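Local coordinates for anthranilate synthase component I (PDB 5KCK), which is an enzyme subunit of the component-one family, mixed alpha and beta (alpha+beta) proteins with large antiparallel sheets, and is found here as a pair of identical subunits, at residues A[161-164]-A[165-168]; A[378-381]-A[382-385]; A[347-350]-A[351-354]; A[5-9]-A[10-14]; A[387-391]-A[392-396]. One frame throughout, in Å; residues are numbered along the deposited sequence.

Contact 1: residues A[161-164]-A[165-168]; sequences QVLE and ELRI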
loop_
_atom_site.group_PDB
_atom_site.type_symbol
_atom_site.label_atom_id
_atom_site.label_comp_id
_atom_site.label_asym_id
_atom_site.label_seq_id
_atom_site.Cartn_x
_atom_site.Cartn_y
_atom_site.Cartn_z
ATOM N N GLN A 161 -1.896 28.389 -8.004
ATOM C CA GLN A 161 -2.745 27.976 -9.118
ATOM C C GLN A 161 -2.893 26.460 -9.171
ATOM O O GLN A 161 -3.997 25.949 -9.390
ATOM C CB GLN A 161 -2.189 28.520 -10.435
ATOM C CG GLN A 161 -2.414 30.021 -10.600
ATOM C CD GLN A 161 -1.609 30.635 -11.742
ATOM O OE1 GLN A 161 -0.662 30.031 -12.247
ATOM N NE2 GLN A 161 -1.988 31.844 -12.148
ATOM N N VAL A 162 -1.795 25.727 -8.975
ATOM C CA VAL A 162 -1.870 24.265 -8.940
ATOM C C VAL A 162 -2.834 23.810 -7.850
ATOM O O VAL A 162 -3.704 22.961 -8.078
ATOM C CB VAL A 162 -0.470 23.655 -8.734
ATOM C CG1 VAL A 162 -0.579 22.160 -8.513
ATOM C CG2 VAL A 162 0.424 23.956 -9.930
ATOM N N LEU A 163 -2.705 24.395 -6.653
ATOM C CA LEU A 163 -3.558 24.008 -5.531
ATOM C C LEU A 163 -5.022 24.305 -5.816
ATOM O O LEU A 163 -5.909 23.533 -5.430
ATOM C CB LEU A 163 -3.120 24.732 -4.259
ATOM C CG LEU A 163 -1.772 24.334 -3.665
ATOM C CD1 LEU A 163 -1.662 24.850 -2.235
ATOM C CD2 LEU A 163 -1.577 22.829 -3.727
ATOM N N GLU A 164 -5.301 25.431 -6.463
ATOM C CA GLU A 164 -6.689 25.741 -6.776
ATOM C C GLU A 164 -7.247 24.746 -7.789
ATOM O O GLU A 164 -8.407 24.331 -7.686
ATOM C CB GLU A 164 -6.805 27.184 -7.277
ATOM C CG GLU A 164 -8.241 27.659 -7.468
ATOM C CD GLU A 164 -9.177 27.218 -6.337
ATOM O OE1 GLU A 164 -8.877 27.489 -5.149
ATOM O OE2 GLU A 164 -10.218 26.593 -6.644
ATOM N N GLU A 165 -6.426 24.326 -8.755
ATOM C CA GLU A 165 -6.876 23.309 -9.700
ATOM C C GLU A 165 -7.165 21.985 -8.996
ATOM O O GLU A 165 -8.157 21.314 -9.306
ATOM C CB GLU A 165 -5.839 23.139 -10.811
ATOM C CG GLU A 165 -5.778 24.357 -11.742
ATOM C CD GLU A 165 -4.648 24.296 -12.753
ATOM O OE1 GLU A 165 -3.928 23.274 -12.800
ATOM O OE2 GLU A 165 -4.480 25.284 -13.501
ATOM N N LEU A 166 -6.335 21.612 -8.015
ATOM C CA LEU A 166 -6.516 20.344 -7.313
ATOM C C LEU A 166 -7.804 20.294 -6.498
ATOM O O LEU A 166 -8.317 19.200 -6.250
ATOM C CB LEU A 166 -5.312 20.069 -6.411
ATOM C CG LEU A 166 -4.014 19.791 -7.182
ATOM C CD1 LEU A 166 -2.808 19.595 -6.253
ATOM C CD2 LEU A 166 -4.190 18.586 -8.110
ATOM N N ARG A 167 -8.349 21.443 -6.091
ATOM C CA ARG A 167 -9.581 21.437 -5.312
ATOM C C ARG A 167 -10.805 21.120 -6.155
ATOM O O ARG A 167 -11.852 20.776 -5.596
ATOM C CB ARG A 167 -9.791 22.789 -4.620
ATOM C CG ARG A 167 -8.940 22.995 -3.382
ATOM C CD ARG A 167 -9.162 24.367 -2.755
ATOM N NE ARG A 167 -10.354 24.422 -1.910
ATOM C CZ ARG A 167 -11.458 25.099 -2.209
ATOM N NH1 ARG A 167 -11.530 25.792 -3.341
ATOM N NH2 ARG A 167 -12.493 25.090 -1.374
ATOM N N ILE A 168 -10.706 21.236 -7.472
ATOM C CA ILE A 168 -11.862 21.207 -8.364
ATOM C C ILE A 168 -11.935 19.823 -8.997
ATOM O O ILE A 168 -10.990 19.422 -9.691
ATOM C CB ILE A 168 -11.768 22.302 -9.438
ATOM C CG1 ILE A 168 -11.701 23.679 -8.779
ATOM C CG2 ILE A 168 -12.951 22.224 -10.408
ATOM C CD1 ILE A 168 -11.478 24.800 -9.754
#
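The last turns of helix 152-166 set Gln161 and Val162 against Glu165 and Leu166, each pair four residues apart and tied by the backbone. Glu165 N donates to Gln161 O at 3.0 Å, and Leu166 N to Val162 O at the same 3.0 Å. One step on, the N-H of Arg167 is divided between two carbonyls. Arg167 N to Leu163 O is a weak bond at 3.3 Å, and Arg167 N also donates to Glu164 O at 3.3 Å. On the polar flank, Glu164 sends CG off opposite its backbone N (chi1 -173°) and then bends at chi2 (42°), which swings the carboxylate forward over the next turn. There NH1 of Arg167 is 3.6 Å from both OE1 and OE2 of Glu164, a distance that makes the salt bridge a long one. OE2 lies at the guanidinium edge, in its plane, whereas OE1 is oblique to it, the two flat groups being tilted 61° against each other. Glu164 OE2 also rests 3.8 Å from CD1 of Ile168. Helix 152-166 has a second, apolar flank: Leu166 runs side by side with Val162, CD1 to CG1 4.1 Å, and Leu166 CD1 also stands 4.3 Å from CD2 of Leu163. Val162 backs onto Val141 and Glu143 of strand 138-144, while Leu21 of the second subunit packs against Val162, Glu165 and Leu166. From that subunit Lys22 N bonds Glu165 OE1 and Arg20 bonds Leu166 O; Arg167 NH2 reaches Pro171 O there by a weak bond.

Contact 2: residues A[378-381]-A[382-385]; sequences RIYE and LETE
Ile379 and Glu383 lie alongside one another and point the same way, one turn apart at the end of helix 372-382. The CG2 methyl of Ile379 sits over the flat of the Glu383 carboxylate, 3.6 Å from its CD and almost equally far from the two oxygens. Glu383 places CG opposite its carbonyl carbon (chi1 -69°) and stays extended at chi2 (-174°), which runs the acid group alongside Ile379. Ile379 O takes two N-H groups, Glu383 N at 2.7 Å and Leu382 N at 3.2 Å. Leu382 packs its CG on Arg378 O at 3.3 Å. The Tyr380 ring reaches toward the chain that leaves the helix, with CE1 4.1 Å from Glu385 O, and its hydroxyl bonds Asp100 and Arg387 N. A water spans the helix end, donating to Glu383 O at 2.7 Å and weakly to Tyr380 O. Within the helix, Arg378 NH1 meets the syn lone pair of Glu381 OE1 at 2.9 Å, with that oxygen in the guanidinium plane; NH2 of the same arginine pairs with Asp208. Glu383 is buried, and its OE2 is held by a salt bridge to Arg387 NH2 and a hydrogen bond with Ser215 OG, partners that probably offset the acid's charge and fix the rotation of its carboxylate.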
loop_
_atom_site.group_PDB
_atom_site.type_symbol
_atom_site.label_atom_id
_atom_site.label_comp_id
_atom_site.label_asym_id
_atom_site.label_seq_id
_atom_site.Cartn_x
_atom_site.Cartn_y
_atom_site.Cartn_z
ATOM N N ARG A 378 22.608 -8.074 -36.871
ATOM C CA ARG A 378 21.742 -9.125 -37.399
ATOM C C ARG A 378 20.266 -8.774 -37.229
ATOM O O ARG A 378 19.452 -9.065 -38.115
ATOM C CB ARG A 378 22.056 -10.451 -36.722
ATOM C CG ARG A 378 23.486 -10.940 -36.972
ATOM C CD ARG A 378 23.832 -11.034 -38.462
ATOM N NE ARG A 378 25.068 -11.784 -38.663
ATOM C CZ ARG A 378 25.765 -11.812 -39.793
ATOM N NH1 ARG A 378 25.355 -11.123 -40.847
ATOM N NH2 ARG A 378 26.877 -12.530 -39.866
ATOM N N ILE A 379 19.907 -8.144 -36.107
ATOM C CA ILE A 379 18.518 -7.745 -35.883
ATOM C C ILE A 379 18.030 -6.841 -37.006
ATOM O O ILE A 379 16.898 -6.981 -37.486
ATOM C CB ILE A 379 18.362 -7.071 -34.507
ATOM C CG1 ILE A 379 18.435 -8.120 -33.397
ATOM C CG2 ILE A 379 17.044 -6.264 -34.429
ATOM C CD1 ILE A 379 18.650 -7.527 -32.016
ATOM N N TYR A 380 18.871 -5.919 -37.462
ATOM C CA TYR A 380 18.444 -5.009 -38.512
ATOM C C TYR A 380 18.687 -5.547 -39.916
ATOM O O TYR A 380 18.359 -4.865 -40.894
ATOM C CB TYR A 380 19.104 -3.647 -38.317
ATOM C CG TYR A 380 18.261 -2.765 -37.424
ATOM C CD1 TYR A 380 16.978 -3.163 -37.047
ATOM C CD2 TYR A 380 18.723 -1.537 -36.973
ATOM C CE1 TYR A 380 16.187 -2.367 -36.245
ATOM C CE2 TYR A 380 17.939 -0.733 -36.163
ATOM C CZ TYR A 380 16.675 -1.156 -35.800
ATOM O OH TYR A 380 15.883 -0.357 -35.005
ATOM N N GLU A 381 19.228 -6.755 -40.041
ATOM C CA GLU A 381 19.158 -7.472 -41.303
ATOM C C GLU A 381 17.890 -8.303 -41.409
ATOM O O GLU A 381 17.474 -8.638 -42.519
ATOM C CB GLU A 381 20.397 -8.364 -41.480
ATOM C CG GLU A 381 21.697 -7.563 -41.619
ATOM C CD GLU A 381 22.967 -8.413 -41.535
ATOM O OE1 GLU A 381 22.884 -9.644 -41.325
ATOM O OE2 GLU A 381 24.063 -7.832 -41.678
ATOM N N LEU A 382 17.250 -8.600 -40.281
ATOM C CA LEU A 382 16.057 -9.433 -40.218
ATOM C C LEU A 382 14.782 -8.645 -39.956
ATOM O O LEU A 382 13.791 -8.822 -40.662
ATOM C CB LEU A 382 16.241 -10.499 -39.134
ATOM C CG LEU A 382 17.460 -11.378 -39.371
ATOM C CD1 LEU A 382 17.685 -12.290 -38.182
ATOM C CD2 LEU A 382 17.268 -12.181 -40.648
ATOM N N GLU A 383 14.763 -7.787 -38.945
ATOM C CA GLU A 383 13.567 -6.997 -38.688
ATOM C C GLU A 383 13.374 -5.965 -39.790
ATOM O O GLU A 383 14.342 -5.429 -40.340
ATOM C CB GLU A 383 13.652 -6.322 -37.320
ATOM C CG GLU A 383 13.573 -7.309 -36.161
ATOM C CD GLU A 383 13.522 -6.630 -34.806
ATOM O OE1 GLU A 383 13.571 -5.379 -34.768
ATOM O OE2 GLU A 383 13.430 -7.348 -33.778
ATOM N N THR A 384 12.113 -5.707 -40.131
ATOM C CA THR A 384 11.773 -4.842 -41.251
ATOM C C THR A 384 11.248 -3.479 -40.817
ATOM O O THR A 384 10.941 -2.649 -41.676
ATOM C CB THR A 384 10.745 -5.534 -42.155
ATOM O OG1 THR A 384 9.549 -5.795 -41.409
ATOM C CG2 THR A 384 11.299 -6.849 -42.659
ATOM N N GLU A 385 11.152 -3.223 -39.517
ATOM C CA GLU A 385 10.677 -1.953 -38.993
ATOM C C GLU A 385 11.665 -1.445 -37.959
ATOM O O GLU A 385 12.136 -2.214 -37.118
ATOM C CB GLU A 385 9.297 -2.083 -38.331
ATOM C CG GLU A 385 8.172 -2.538 -39.242
ATOM C CD GLU A 385 6.885 -2.790 -38.469
ATOM O OE1 GLU A 385 6.766 -3.865 -37.836
ATOM O OE2 GLU A 385 6.005 -1.904 -38.475
HETATM O O HOH W 1 15.576 -4.740 -42.678
#

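Contact 3: residues A[347-350]-A[351-354]; sequences RLLP and ELTA
Leu349 and Leu352 close a type I beta turn, with Pro350 and Glu351 at its two corners. Leu352 N donates to Leu349 O at 3.0 Å along a nearly straight N-H line (163°). The turn belongs to the connection that leads from strand 338-347 into helix 354-361. The side chains of the two end residues run together in the same direction: CB of Leu349 is 4.1 Å from CG of Leu352, and the CD1 methyls of Leu349 and Leu352 meet at 4.1 Å as well. Leu348 comes in across Leu352 at a slant. Leu348 CD1 touches Leu352 CB at 4.2 Å, while Leu348 CD2 lies 3.7 Å from Leu352 O and reaches on to the backbone of Thr353. Just before the turn, Leu348 also packs on Val268 of strand 267-270, and both Leu348 and Leu352 rest on the loop residue Ile317. Thr353 is the N-cap of helix 354-361 and forms a capping box with Asp356: Thr353 OG1 bonds Met355 N, and the Asp356 carboxylate in return takes the N-H of Thr353. Glu351 holds CG between its backbone N and carbonyl carbon (chi1 69°), then bends at chi2 (-81°), which folds the carboxylate back over the turn. Carried there, OE1 of Glu351 lies 3.9 Å from CB of Leu349 and 3.6 Å from CD of Pro350.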
loop_
_atom_site.group_PDB
_atom_site.type_symbol
_atom_site.label_atom_id
_atom_site.label_comp_id
_atom_site.label_asym_id
_atom_site.label_seq_id
_atom_site.Cartn_x
_atom_site.Cartn_y
_atom_site.Cartn_z
ATOM N N ARG A 347 31.137 2.302 -8.384
ATOM C CA ARG A 347 31.345 3.728 -8.142
ATOM C C ARG A 347 31.780 4.412 -9.440
ATOM O O ARG A 347 32.898 4.207 -9.917
ATOM C CB ARG A 347 32.376 3.932 -7.037
ATOM C CG ARG A 347 32.544 5.378 -6.602
ATOM C CD ARG A 347 33.516 5.485 -5.430
ATOM N NE ARG A 347 33.132 4.592 -4.335
ATOM C CZ ARG A 347 32.198 4.875 -3.426
ATOM N NH1 ARG A 347 31.546 6.030 -3.479
ATOM N NH2 ARG A 347 31.910 4.000 -2.468
ATOM N N LEU A 348 30.896 5.230 -9.997
ATOM C CA LEU A 348 31.167 5.941 -11.243
ATOM C C LEU A 348 32.458 6.756 -11.155
ATOM O O LEU A 348 32.724 7.415 -10.149
ATOM C CB LEU A 348 29.980 6.855 -11.548
ATOM C CG LEU A 348 29.832 7.506 -12.914
ATOM C CD1 LEU A 348 29.674 6.443 -13.989
ATOM C CD2 LEU A 348 28.638 8.447 -12.890
ATOM N N LEU A 349 33.263 6.704 -12.210
ATOM C CA LEU A 349 34.517 7.445 -12.224
ATOM C C LEU A 349 34.241 8.947 -12.179
ATOM O O LEU A 349 33.239 9.416 -12.723
ATOM C CB LEU A 349 35.340 7.101 -13.465
ATOM C CG LEU A 349 35.940 5.698 -13.495
ATOM C CD1 LEU A 349 36.360 5.329 -14.891
ATOM C CD2 LEU A 349 37.127 5.595 -12.539
ATOM N N PRO A 350 35.124 9.721 -11.538
ATOM C CA PRO A 350 34.799 11.129 -11.240
ATOM C C PRO A 350 34.601 12.006 -12.468
ATOM O O PRO A 350 33.867 12.997 -12.388
ATOM C CB PRO A 350 35.997 11.601 -10.397
ATOM C CG PRO A 350 37.101 10.597 -10.666
ATOM C CD PRO A 350 36.417 9.301 -10.959
ATOM N N GLU A 351 35.186 11.671 -13.606
ATOM C CA GLU A 351 34.994 12.494 -14.791
ATOM C C GLU A 351 33.773 12.093 -15.615
ATOM O O GLU A 351 33.468 12.769 -16.604
ATOM C CB GLU A 351 36.255 12.462 -15.667
ATOM C CG GLU A 351 36.550 11.127 -16.349
ATOM C CD GLU A 351 37.242 10.113 -15.442
ATOM O OE1 GLU A 351 37.365 10.374 -14.226
ATOM O OE2 GLU A 351 37.659 9.052 -15.958
ATOM N N LEU A 352 33.055 11.038 -15.235
ATOM C CA LEU A 352 31.929 10.545 -16.021
ATOM C C LEU A 352 30.607 10.915 -15.356
ATOM O O LEU A 352 30.561 11.358 -14.205
ATOM C CB LEU A 352 32.032 9.029 -16.221
ATOM C CG LEU A 352 33.382 8.536 -16.758
ATOM C CD1 LEU A 352 33.326 7.045 -17.068
ATOM C CD2 LEU A 352 33.790 9.318 -17.981
ATOM N N THR A 353 29.517 10.743 -16.104
ATOM C CA THR A 353 28.185 11.142 -15.654
ATOM C C THR A 353 27.188 10.021 -15.933
ATOM O O THR A 353 27.541 8.952 -16.449
ATOM C CB THR A 353 27.706 12.421 -16.354
ATOM O OG1 THR A 353 27.383 12.100 -17.709
ATOM C CG2 THR A 353 28.788 13.523 -16.319
ATOM N N ALA A 354 25.915 10.294 -15.622
ATOM C CA ALA A 354 24.861 9.331 -15.925
ATOM C C ALA A 354 24.772 9.029 -17.418
ATOM O O ALA A 354 24.338 7.936 -17.794
ATOM C CB ALA A 354 23.511 9.838 -15.415
#

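Contact 4: residues A[5-9]-A[10-14]; sequences RIIHG and DVLSP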
loop_
_atom_site.group_PDB
_atom_site.type_symbol
_atom_site.label_atom_id
_atom_site.label_comp_id
_atom_site.label_asym_id
_atom_site.label_seq_id
_atom_site.Cartn_x
_atom_site.Cartn_y
_atom_site.Cartn_z
ATOM N N ARG A 5 -22.504 -1.019 -6.336
ATOM C CA ARG A 5 -21.702 -0.312 -7.322
ATOM C C ARG A 5 -20.229 -0.480 -6.976
ATOM O O ARG A 5 -19.839 -0.394 -5.806
ATOM C CB ARG A 5 -22.057 1.177 -7.382
ATOM C CG ARG A 5 -21.689 1.841 -8.704
ATOM C CD ARG A 5 -22.645 1.412 -9.816
ATOM N NE ARG A 5 -24.044 1.569 -9.416
ATOM C CZ ARG A 5 -24.830 2.581 -9.785
ATOM N NH1 ARG A 5 -24.361 3.536 -10.582
ATOM N NH2 ARG A 5 -26.090 2.634 -9.361
ATOM N N ILE A 6 -19.418 -0.747 -7.993
ATOM C CA ILE A 6 -17.973 -0.846 -7.836
ATOM C C ILE A 6 -17.371 0.464 -8.308
ATOM O O ILE A 6 -17.654 0.912 -9.424
ATOM C CB ILE A 6 -17.388 -2.027 -8.632
ATOM C CG1 ILE A 6 -18.139 -3.316 -8.327
ATOM C CG2 ILE A 6 -15.907 -2.196 -8.315
ATOM C CD1 ILE A 6 -18.027 -3.732 -6.911
ATOM N N ILE A 7 -16.561 1.085 -7.459
ATOM C CA ILE A 7 -15.815 2.287 -7.807
ATOM C C ILE A 7 -14.338 1.931 -7.877
ATOM O O ILE A 7 -13.819 1.228 -7.003
ATOM C CB ILE A 7 -16.053 3.415 -6.787
ATOM C CG1 ILE A 7 -17.533 3.806 -6.758
ATOM C CG2 ILE A 7 -15.152 4.617 -7.098
ATOM C CD1 ILE A 7 -17.814 4.996 -5.853
ATOM N N HIS A 8 -13.660 2.414 -8.914
ATOM C CA HIS A 8 -12.227 2.179 -9.012
ATOM C C HIS A 8 -11.509 2.879 -7.860
ATOM O O HIS A 8 -11.863 3.995 -7.466
ATOM C CB HIS A 8 -11.701 2.657 -10.365
ATOM C CG HIS A 8 -10.594 1.809 -10.911
ATOM N ND1 HIS A 8 -9.323 2.294 -11.133
ATOM C CD2 HIS A 8 -10.567 0.503 -11.265
ATOM C CE1 HIS A 8 -8.559 1.324 -11.606
ATOM N NE2 HIS A 8 -9.289 0.226 -11.693
ATOM N N GLY A 9 -10.513 2.197 -7.295
ATOM C CA GLY A 9 -9.898 2.637 -6.051
ATOM C C GLY A 9 -9.065 3.907 -6.147
ATOM O O GLY A 9 -8.663 4.438 -5.104
ATOM N N ASP A 10 -8.808 4.410 -7.352
ATOM C CA ASP A 10 -7.868 5.507 -7.531
ATOM C C ASP A 10 -8.528 6.878 -7.524
ATOM O O ASP A 10 -7.835 7.875 -7.759
ATOM C CB ASP A 10 -7.076 5.323 -8.835
ATOM C CG ASP A 10 -7.976 5.190 -10.072
ATOM O OD1 ASP A 10 -9.211 5.328 -9.947
ATOM O OD2 ASP A 10 -7.439 4.963 -11.186
ATOM N N VAL A 11 -9.837 6.964 -7.287
ATOM C CA VAL A 11 -10.540 8.243 -7.288
ATOM C C VAL A 11 -11.263 8.509 -5.981
ATOM O O VAL A 11 -11.965 9.520 -5.866
ATOM C CB VAL A 11 -11.530 8.359 -8.468
ATOM C CG1 VAL A 11 -10.811 8.251 -9.783
ATOM C CG2 VAL A 11 -12.653 7.318 -8.349
ATOM N N LEU A 12 -11.113 7.637 -4.995
ATOM C CA LEU A 12 -11.791 7.785 -3.720
ATOM C C LEU A 12 -10.971 7.046 -2.676
ATOM O O LEU A 12 -10.505 5.936 -2.924
ATOM C CB LEU A 12 -13.222 7.224 -3.782
ATOM C CG LEU A 12 -14.159 7.548 -2.618
ATOM C CD1 LEU A 12 -14.306 9.058 -2.469
ATOM C CD2 LEU A 12 -15.516 6.887 -2.837
ATOM N N SER A 13 -10.780 7.679 -1.530
ATOM C CA SER A 13 -10.193 7.077 -0.351
ATOM C C SER A 13 -11.252 6.979 0.746
ATOM O O SER A 13 -12.312 7.607 0.650
ATOM C CB SER A 13 -9.005 7.916 0.137
ATOM O OG SER A 13 -9.489 9.081 0.779
ATOM N N PRO A 14 -11.019 6.180 1.794
ATOM C CA PRO A 14 -12.022 6.119 2.871
ATOM C C PRO A 14 -12.151 7.430 3.626
ATOM O O PRO A 14 -13.232 7.735 4.148
ATOM C CB PRO A 14 -11.529 4.973 3.774
ATOM C CG PRO A 14 -10.131 4.747 3.415
ATOM C CD PRO A 14 -9.926 5.214 1.995
#
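OD1 of Asp10 takes a weak bond from ND1 of His8 at 3.3 Å and a salt bridge from Arg231 of helix 226-236, the stronger partner. The same His8 N-H is shared with the second oxygen, ND1 to Asp10 OD2 also 3.3 Å and likewise weak. The imidazole meets Asp10 edge-on, with Asp10 CG in the plane of the ring, but the carboxylate is turned 68° out of that plane, so the one N-H points at the pair of oxygens and favours neither. Asp10 keeps CG between its backbone N and carbonyl carbon (chi1 56°), a setting that brings the acid group back toward the ring. These two residues sit in a type I beta turn from His8 to Val11 that ends strand 2-8 and heads for helix 14-20. On the apolar side of the turn, Ile7 and Val11 cross at about a right angle, CG2 of Ile7 3.9 Å from CG2 of Val11. That Val11 methyl, CG2, lies 3.5 Å from His8 O. Further along, CD1 of Ile7 meets CD2 of Leu12 at 4.2 Å. Ser13, the N-cap of helix 14-20, bonds Leu16 N through OG and also Asp10 O of the second subunit, while Asp10 O here pairs with Ser13 OG there. Residues 5-8 meanwhile join an antiparallel ladder with a strand of the second subunit.

Contact 5: residues A[387-391]-A[392-396]; sequences RGVYA and GAIGY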
loop_
_atom_site.group_PDB
_atom_site.type_symbol
_atom_site.label_atom_id
_atom_site.label_comp_id
_atom_site.label_asym_id
_atom_site.label_seq_id
_atom_site.Cartn_x
_atom_site.Cartn_y
_atom_site.Cartn_z
ATOM N N ARG A 387 12.906 -0.087 -34.621
ATOM C CA ARG A 387 12.356 -0.410 -33.306
ATOM C C ARG A 387 11.771 0.817 -32.624
ATOM O O ARG A 387 10.679 0.747 -32.048
ATOM C CB ARG A 387 13.430 -1.060 -32.429
ATOM C CG ARG A 387 13.634 -2.519 -32.786
ATOM C CD ARG A 387 14.687 -3.191 -31.946
ATOM N NE ARG A 387 14.591 -4.637 -32.115
ATOM C CZ ARG A 387 15.152 -5.513 -31.295
ATOM N NH1 ARG A 387 15.854 -5.082 -30.253
ATOM N NH2 ARG A 387 15.009 -6.814 -31.514
ATOM N N GLY A 388 12.473 1.947 -32.676
ATOM C CA GLY A 388 11.930 3.160 -32.077
ATOM C C GLY A 388 11.971 3.098 -30.564
ATOM O O GLY A 388 13.014 2.812 -29.958
ATOM N N VAL A 389 10.824 3.379 -29.936
ATOM C CA VAL A 389 10.753 3.376 -28.473
ATOM C C VAL A 389 11.059 1.986 -27.926
ATOM O O VAL A 389 11.826 1.832 -26.967
ATOM C CB VAL A 389 9.377 3.868 -27.991
ATOM C CG1 VAL A 389 9.220 3.612 -26.483
ATOM C CG2 VAL A 389 9.189 5.352 -28.315
ATOM N N TYR A 390 10.457 0.956 -28.522
ATOM C CA TYR A 390 10.662 -0.411 -28.062
ATOM C C TYR A 390 12.147 -0.730 -27.943
ATOM O O TYR A 390 12.930 -0.443 -28.853
ATOM C CB TYR A 390 10.001 -1.405 -29.023
ATOM C CG TYR A 390 10.446 -2.834 -28.768
ATOM C CD1 TYR A 390 9.952 -3.541 -27.686
ATOM C CD2 TYR A 390 11.371 -3.463 -29.589
ATOM C CE1 TYR A 390 10.345 -4.835 -27.435
ATOM C CE2 TYR A 390 11.776 -4.770 -29.338
ATOM C CZ TYR A 390 11.254 -5.446 -28.254
ATOM O OH TYR A 390 11.630 -6.740 -27.965
ATOM N N ALA A 391 12.521 -1.324 -26.804
ATOM C CA ALA A 391 13.867 -1.800 -26.482
ATOM C C ALA A 391 14.849 -0.668 -26.214
ATOM O O ALA A 391 16.065 -0.904 -26.197
ATOM C CB ALA A 391 14.438 -2.713 -27.577
ATOM N N GLY A 392 14.365 0.557 -26.034
ATOM C CA GLY A 392 15.205 1.646 -25.574
ATOM C C GLY A 392 15.117 1.795 -24.067
ATOM O O GLY A 392 15.042 0.790 -23.350
ATOM N N ALA A 393 15.079 3.038 -23.580
ATOM C CA ALA A 393 15.150 3.345 -22.159
ATOM C C ALA A 393 14.170 4.462 -21.834
ATOM O O ALA A 393 14.101 5.460 -22.554
ATOM C CB ALA A 393 16.572 3.760 -21.743
ATOM N N ILE A 394 13.431 4.299 -20.732
ATOM C CA ILE A 394 12.374 5.220 -20.335
ATOM C C ILE A 394 12.547 5.564 -18.863
ATOM O O ILE A 394 12.733 4.669 -18.028
ATOM C CB ILE A 394 10.973 4.622 -20.582
ATOM C CG1 ILE A 394 10.781 4.275 -22.054
ATOM C CG2 ILE A 394 9.882 5.587 -20.168
ATOM C CD1 ILE A 394 9.402 3.714 -22.365
ATOM N N GLY A 395 12.458 6.849 -18.540
ATOM C CA GLY A 395 12.514 7.250 -17.150
ATOM C C GLY A 395 12.849 8.714 -16.978
ATOM O O GLY A 395 12.303 9.543 -17.707
ATOM N N TYR A 396 13.738 9.050 -16.034
ATOM C CA TYR A 396 14.063 10.447 -15.764
ATOM C C TYR A 396 15.569 10.641 -15.598
ATOM O O TYR A 396 16.315 9.711 -15.279
ATOM C CB TYR A 396 13.342 10.979 -14.509
ATOM C CG TYR A 396 13.791 10.352 -13.198
ATOM C CD1 TYR A 396 14.921 10.823 -12.516
ATOM C CD2 TYR A 396 13.077 9.300 -12.630
ATOM C CE1 TYR A 396 15.331 10.240 -11.313
ATOM C CE2 TYR A 396 13.471 8.718 -11.426
ATOM C CZ TYR A 396 14.597 9.191 -10.779
ATOM O OH TYR A 396 14.972 8.614 -9.597
#
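Gly392 meets Val389 first, its N donating to Val389 O at 3.0 Å with an N-H...O angle of 154° and closing a type II beta turn. Ala393 begins strand 393-398, which it enters by pairing through its backbone with Val97, and Ile394 follows, bonded to Ala406 on the other neighbouring strand. CD1 of Ile394 reaches back to CG1 of Val389 at 4.1 Å, the two side chains crossing at about a right angle. At Gly395 the chain turns a corner, and Tyr396 beyond it touches Leu29 of the second subunit. Back in the turn, Ala391 at the third position takes the positive phi (72°) expected there, and its CB lies over one face of the Tyr390 ring, offset toward the rim. CE2 of Tyr390 in turn stands over the centre of the Arg387 guanidinium. The turn is buried, and part of its polar backbone is satisfied by the Gly392 to Val389 bond and by Ala408, which bonds both Ala391 and Gly392, while CG1 of Val389 and CD1 of Ile394 supply the apolar side-chain contact.

Overall arrangement
Contacts 2 and 5 follow one another along the chain and touch, Ile379 CG2 packing 3.6 Å from Arg387 NH2; their centres are about 17 Å apart. Contact 5 lies nearest the middle of the chain, and contact 3 comes within about 7 Å of it, nearest atoms, without touching. Contacts 1 and 4 lie together on one side of the chain's centre, centres about 21 Å apart and nearest atoms about 10 Å, and contact 2 is on the opposite side, about 49 Å and 46 Å from them between centres. Contacts 1 and 4 both touch the second subunit, Arg5 of one chain packing on Leu163 of the other, as contact 5 does through Tyr396.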